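PDB 3WEC: cytochrome P450 from Rhodococcus erythropolis, which probably uses its haem to hydroxylate the quinoline nitrogen of aurachin precursors, a step that confers antibiotic activity on these alkaloids. Local coordinates for residues A[16-19]-A[20-24]; A[140-143]-A[144-147]. One frame throughout, in Å; residues are numbered along the deposited sequence.

In the fold
Near the N terminus, contact 1 folds residues 16-19 back onto residues 20-24, just ahead of helix 27-36, the first helix of this P450, and its Lys-23 is tied to Leu-399 near the C-terminal end. Much later, contact 2 turns the chain from the end of helix 128-141 towards helix 148-153, beside strand 407-410. The two follow one another in series, neither enclosing nor crossing the other. Their centres lie about 30 Å apart and their nearest atoms about 16 Å apart, and they do not touch, although both meet C-terminal parts of the chain.

Contact 1: residues A[16-19]-A[20-24]; sequences NPFD and PTFKA
Lys-23 approaches Asp-19 through its backbone, Lys-23 N lying 4.1 Å from Asp-19 CA, while its side chain reaches out of the loop so that NZ is hydrogen-bonded to the carbonyl oxygen of Leu-399, a residue of the pocket for the aurachin intermediate. This is the N-terminal loop of the P450 fold, shaped just before helix 27-36 by a reversal centred on an aromatic ring. That ring belongs to Phe-22. Its CG stands anti to the backbone N (chi1 166°), which carries the phenyl group back over residues 16-18. Pro-17 makes a CH-pi contact with one face: its CA sits 4.2 Å from the Phe-22 ring centroid and only 6° off the ring normal. The proline ring reaches the far part of the same phenyl through CG. Asn-16 comes in obliquely, its amide plane turned 66° from the ring and its OD1 3.8 Å from Phe-22 CD2; both side chains also rest on Val-29 of the following helix. Phe-18 is modelled with a cis peptide bond after Pro-17 and meets Phe-22 differently, since the two rings do not stack. Phe-18 CB lies 3.5 Å from Phe-22 CD1, and that same CD1 is at the edge of the Phe-18 ring, near its plane. The Phe-18 side chain is itself about 8 Å from the bound intermediate. Next along the chain, Asp-19 N lies 3.4 Å from Phe-22 CB.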
loop_
_atom_site.group_PDB
_atom_site.type_symbol
_atom_site.label_atom_id
_atom_site.label_comp_id
_atom_site.label_asym_id
_atom_site.label_seq_id
_atom_site.Cartn_x
_atom_site.Cartn_y
_atom_site.Cartn_z
ATOM N N ASN A 16 20.593 -6.150 -11.431
ATOM C CA ASN A 16 19.958 -4.849 -11.645
ATOM C C ASN A 16 18.806 -4.418 -10.690
ATOM O O ASN A 16 18.808 -3.267 -10.242
ATOM C CB ASN A 16 19.595 -4.654 -13.117
ATOM C CG ASN A 16 19.577 -3.190 -13.516
ATOM O OD1 ASN A 16 18.685 -2.422 -13.112
ATOM N ND2 ASN A 16 20.568 -2.791 -14.318
ATOM N N PRO A 17 17.813 -5.300 -10.397
ATOM C CA PRO A 17 17.012 -5.053 -9.171
ATOM C C PRO A 17 17.839 -5.269 -7.884
ATOM O O PRO A 17 18.139 -6.419 -7.568
ATOM C CB PRO A 17 15.914 -6.126 -9.256
ATOM C CG PRO A 17 15.755 -6.389 -10.707
ATOM C CD PRO A 17 17.141 -6.267 -11.292
ATOM N N PHE A 18 18.147 -4.233 -7.091
ATOM C CA PHE A 18 17.446 -2.946 -7.057
ATOM C C PHE A 18 18.234 -1.828 -6.333
ATOM O O PHE A 18 19.145 -2.100 -5.534
ATOM C CB PHE A 18 16.073 -3.140 -6.376
ATOM C CG PHE A 18 16.016 -2.650 -4.958
ATOM C CD1 PHE A 18 15.363 -1.450 -4.655
ATOM C CD2 PHE A 18 16.610 -3.382 -3.926
ATOM C CE1 PHE A 18 15.314 -0.983 -3.359
ATOM C CE2 PHE A 18 16.571 -2.913 -2.623
ATOM C CZ PHE A 18 15.917 -1.714 -2.340
ATOM N N ASP A 19 17.874 -0.579 -6.651
ATOM C CA ASP A 19 18.250 0.677 -5.928
ATOM C C ASP A 19 19.500 1.502 -6.354
ATOM O O ASP A 19 19.630 2.671 -5.940
ATOM C CB ASP A 19 18.066 0.585 -4.385
ATOM C CG ASP A 19 19.360 0.317 -3.617
ATOM O OD1 ASP A 19 19.239 -0.099 -2.451
ATOM O OD2 ASP A 19 20.477 0.522 -4.137
ATOM N N PRO A 20 20.410 0.917 -7.172
ATOM C CA PRO A 20 21.414 1.774 -7.819
ATOM C C PRO A 20 20.759 2.869 -8.676
ATOM O O PRO A 20 21.215 3.149 -9.790
ATOM C CB PRO A 20 22.197 0.790 -8.711
ATOM C CG PRO A 20 21.462 -0.521 -8.671
ATOM C CD PRO A 20 20.718 -0.514 -7.375
ATOM N N THR A 21 19.720 3.492 -8.118
ATOM C CA THR A 21 18.723 4.289 -8.844
ATOM C C THR A 21 18.044 3.549 -10.022
ATOM O O THR A 21 17.675 4.122 -11.063
ATOM C CB THR A 21 19.180 5.717 -9.178
ATOM O OG1 THR A 21 20.238 6.113 -8.291
ATOM C CG2 THR A 21 18.015 6.652 -8.989
ATOM N N PHE A 22 17.892 2.246 -9.809
ATOM C CA PHE A 22 16.794 1.468 -10.348
ATOM C C PHE A 22 15.539 2.140 -9.760
ATOM O O PHE A 22 14.499 2.254 -10.434
ATOM C CB PHE A 22 16.980 0.039 -9.839
ATOM C CG PHE A 22 15.786 -0.854 -9.997
ATOM C CD1 PHE A 22 14.900 -1.051 -8.937
ATOM C CD2 PHE A 22 15.570 -1.538 -11.181
ATOM C CE1 PHE A 22 13.805 -1.899 -9.074
ATOM C CE2 PHE A 22 14.488 -2.382 -11.325
ATOM C CZ PHE A 22 13.604 -2.568 -10.269
ATOM N N LYS A 23 15.684 2.615 -8.511
ATOM C CA LYS A 23 14.674 3.392 -7.760
ATOM C C LYS A 23 13.946 4.418 -8.627
ATOM O O LYS A 23 12.725 4.326 -8.775
ATOM C CB LYS A 23 15.320 4.127 -6.557
ATOM C CG LYS A 23 14.733 3.820 -5.174
ATOM C CD LYS A 23 13.247 3.477 -5.226
ATOM C CE LYS A 23 12.792 2.706 -3.997
ATOM N NZ LYS A 23 11.659 1.783 -4.366
ATOM N N ALA A 24 14.713 5.361 -9.197
ATOM C CA ALA A 24 14.197 6.500 -9.996
ATOM C C ALA A 24 13.424 6.137 -11.274
ATOM O O ALA A 24 12.560 6.890 -11.722
ATOM C CB ALA A 24 15.324 7.461 -10.348
#

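Contact 2: residues A[140-143]-A[144-147]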
loop_
_atom_site.group_PDB
_atom_site.type_symbol
_atom_site.label_atom_id
_atom_site.label_comp_id
_atom_site.label_asym_id
_atom_site.label_seq_id
_atom_site.Cartn_x
_atom_site.Cartn_y
_atom_site.Cartn_z
ATOM N N ARG A 140 -6.846 21.943 -1.875
ATOM C CA ARG A 140 -6.692 23.369 -1.560
ATOM C C ARG A 140 -5.307 23.744 -1.008
ATOM O O ARG A 140 -4.761 24.789 -1.345
ATOM C CB ARG A 140 -7.805 23.820 -0.584
ATOM C CG ARG A 140 -7.587 25.185 0.051
ATOM C CD ARG A 140 -8.778 25.598 0.914
ATOM N NE ARG A 140 -9.939 25.977 0.098
ATOM C CZ ARG A 140 -10.049 27.106 -0.605
ATOM N NH1 ARG A 140 -9.072 28.003 -0.615
ATOM N NH2 ARG A 140 -11.146 27.339 -1.313
ATOM N N HIS A 141 -4.750 22.883 -0.156
ATOM C CA HIS A 141 -3.417 23.110 0.438
ATOM C C HIS A 141 -2.277 23.116 -0.582
ATOM O O HIS A 141 -1.270 23.819 -0.395
ATOM C CB HIS A 141 -3.173 22.119 1.581
ATOM C CG HIS A 141 -2.162 22.586 2.618
ATOM N ND1 HIS A 141 -1.381 23.691 2.452
ATOM C CD2 HIS A 141 -1.789 22.024 3.848
ATOM C CE1 HIS A 141 -0.579 23.847 3.526
ATOM N NE2 HIS A 141 -0.830 22.832 4.383
ATOM N N LEU A 142 -2.467 22.379 -1.676
ATOM C CA LEU A 142 -1.522 22.313 -2.803
ATOM C C LEU A 142 -1.009 23.642 -3.400
ATOM O O LEU A 142 0.124 23.676 -3.879
ATOM C CB LEU A 142 -2.075 21.445 -3.946
ATOM C CG LEU A 142 -1.601 20.031 -4.293
ATOM C CD1 LEU A 142 -1.436 19.953 -5.803
ATOM C CD2 LEU A 142 -0.276 19.633 -3.658
ATOM N N GLU A 143 -1.818 24.718 -3.394
ATOM C CA GLU A 143 -1.345 25.979 -3.959
ATOM C C GLU A 143 -0.403 26.779 -3.058
ATOM O O GLU A 143 0.228 27.720 -3.518
ATOM C CB GLU A 143 -2.479 26.873 -4.524
ATOM C CG GLU A 143 -3.574 27.326 -3.565
ATOM C CD GLU A 143 -4.648 28.154 -4.271
ATOM O OE1 GLU A 143 -5.791 28.190 -3.770
ATOM O OE2 GLU A 143 -4.367 28.756 -5.332
ATOM N N HIS A 144 -0.315 26.416 -1.785
ATOM C CA HIS A 144 0.537 27.149 -0.843
ATOM C C HIS A 144 1.272 26.214 0.075
ATOM O O HIS A 144 1.319 26.389 1.302
ATOM C CB HIS A 144 -0.270 28.188 -0.068
ATOM C CG HIS A 144 -0.766 29.345 -0.928
ATOM N ND1 HIS A 144 0.076 30.151 -1.626
ATOM C CD2 HIS A 144 -2.058 29.798 -1.197
ATOM C CE1 HIS A 144 -0.643 31.072 -2.301
ATOM N NE2 HIS A 144 -1.949 30.854 -2.038
ATOM N N CYS A 145 1.855 25.197 -0.536
ATOM C CA CYS A 145 2.706 24.297 0.176
ATOM C C CYS A 145 4.091 24.393 -0.425
ATOM O O CYS A 145 4.254 24.866 -1.547
ATOM C CB CYS A 145 2.148 22.871 0.119
ATOM S SG CYS A 145 2.256 22.055 -1.497
ATOM N N THR A 146 5.084 23.966 0.348
ATOM C CA THR A 146 6.448 23.799 -0.129
ATOM C C THR A 146 6.676 22.345 -0.567
ATOM O O THR A 146 7.259 22.083 -1.616
ATOM C CB THR A 146 7.470 24.170 0.965
ATOM O OG1 THR A 146 7.355 25.564 1.290
ATOM C CG2 THR A 146 8.896 23.881 0.501
ATOM N N ASP A 147 6.208 21.405 0.251
ATOM C CA ASP A 147 6.347 19.986 -0.032
ATOM C C ASP A 147 4.979 19.338 -0.037
ATOM O O ASP A 147 4.295 19.306 0.988
ATOM C CB ASP A 147 7.269 19.315 0.991
ATOM C CG ASP A 147 7.249 17.790 0.893
ATOM O OD1 ASP A 147 7.277 17.243 -0.221
ATOM O OD2 ASP A 147 7.207 17.127 1.945
HETATM O O HOH W 1 2.714 26.024 -4.262
#
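His-144 donates its backbone N to His-141 O at 3.1 Å where the chain leaves helix 128-141, forming a beta-turn over His-141 to His-144 whose backbone angles at Leu-142 and Glu-143 fit type I. Its imidazole lies with one face over the carbonyl oxygen of Glu-143, and its CD2 meets Glu-143 CG at 3.7 Å. The Glu-143 carboxylate is nearly parallel to the imidazole, the planes 22° apart. Its OE1 forms a salt bridge with Arg-381. His-144 O, in turn, approaches the edge of the His-141 ring, 3.9 Å from CE1. At Cys-145 the chain runs on out of the turn. Its SG, placed between the backbone N and the carbonyl carbon (chi1 71°), lies alongside Leu-142, 3.6 Å from its O and 4.1 Å from CD2, a side chain that continues onto Ala-148, Val-152 and Val-407. A water weakly bridges Glu-143 O and Cys-145 O. Thr-146 N and Asp-147 N both bond to Glu-151 OE2, and Asp-147 OD1 weakly caps Val-149 N. A beta-turn and a short loop thus join helix 128-141 to helix 148-153 of the P450 fold, the latter opened by the N-cap Asp-147.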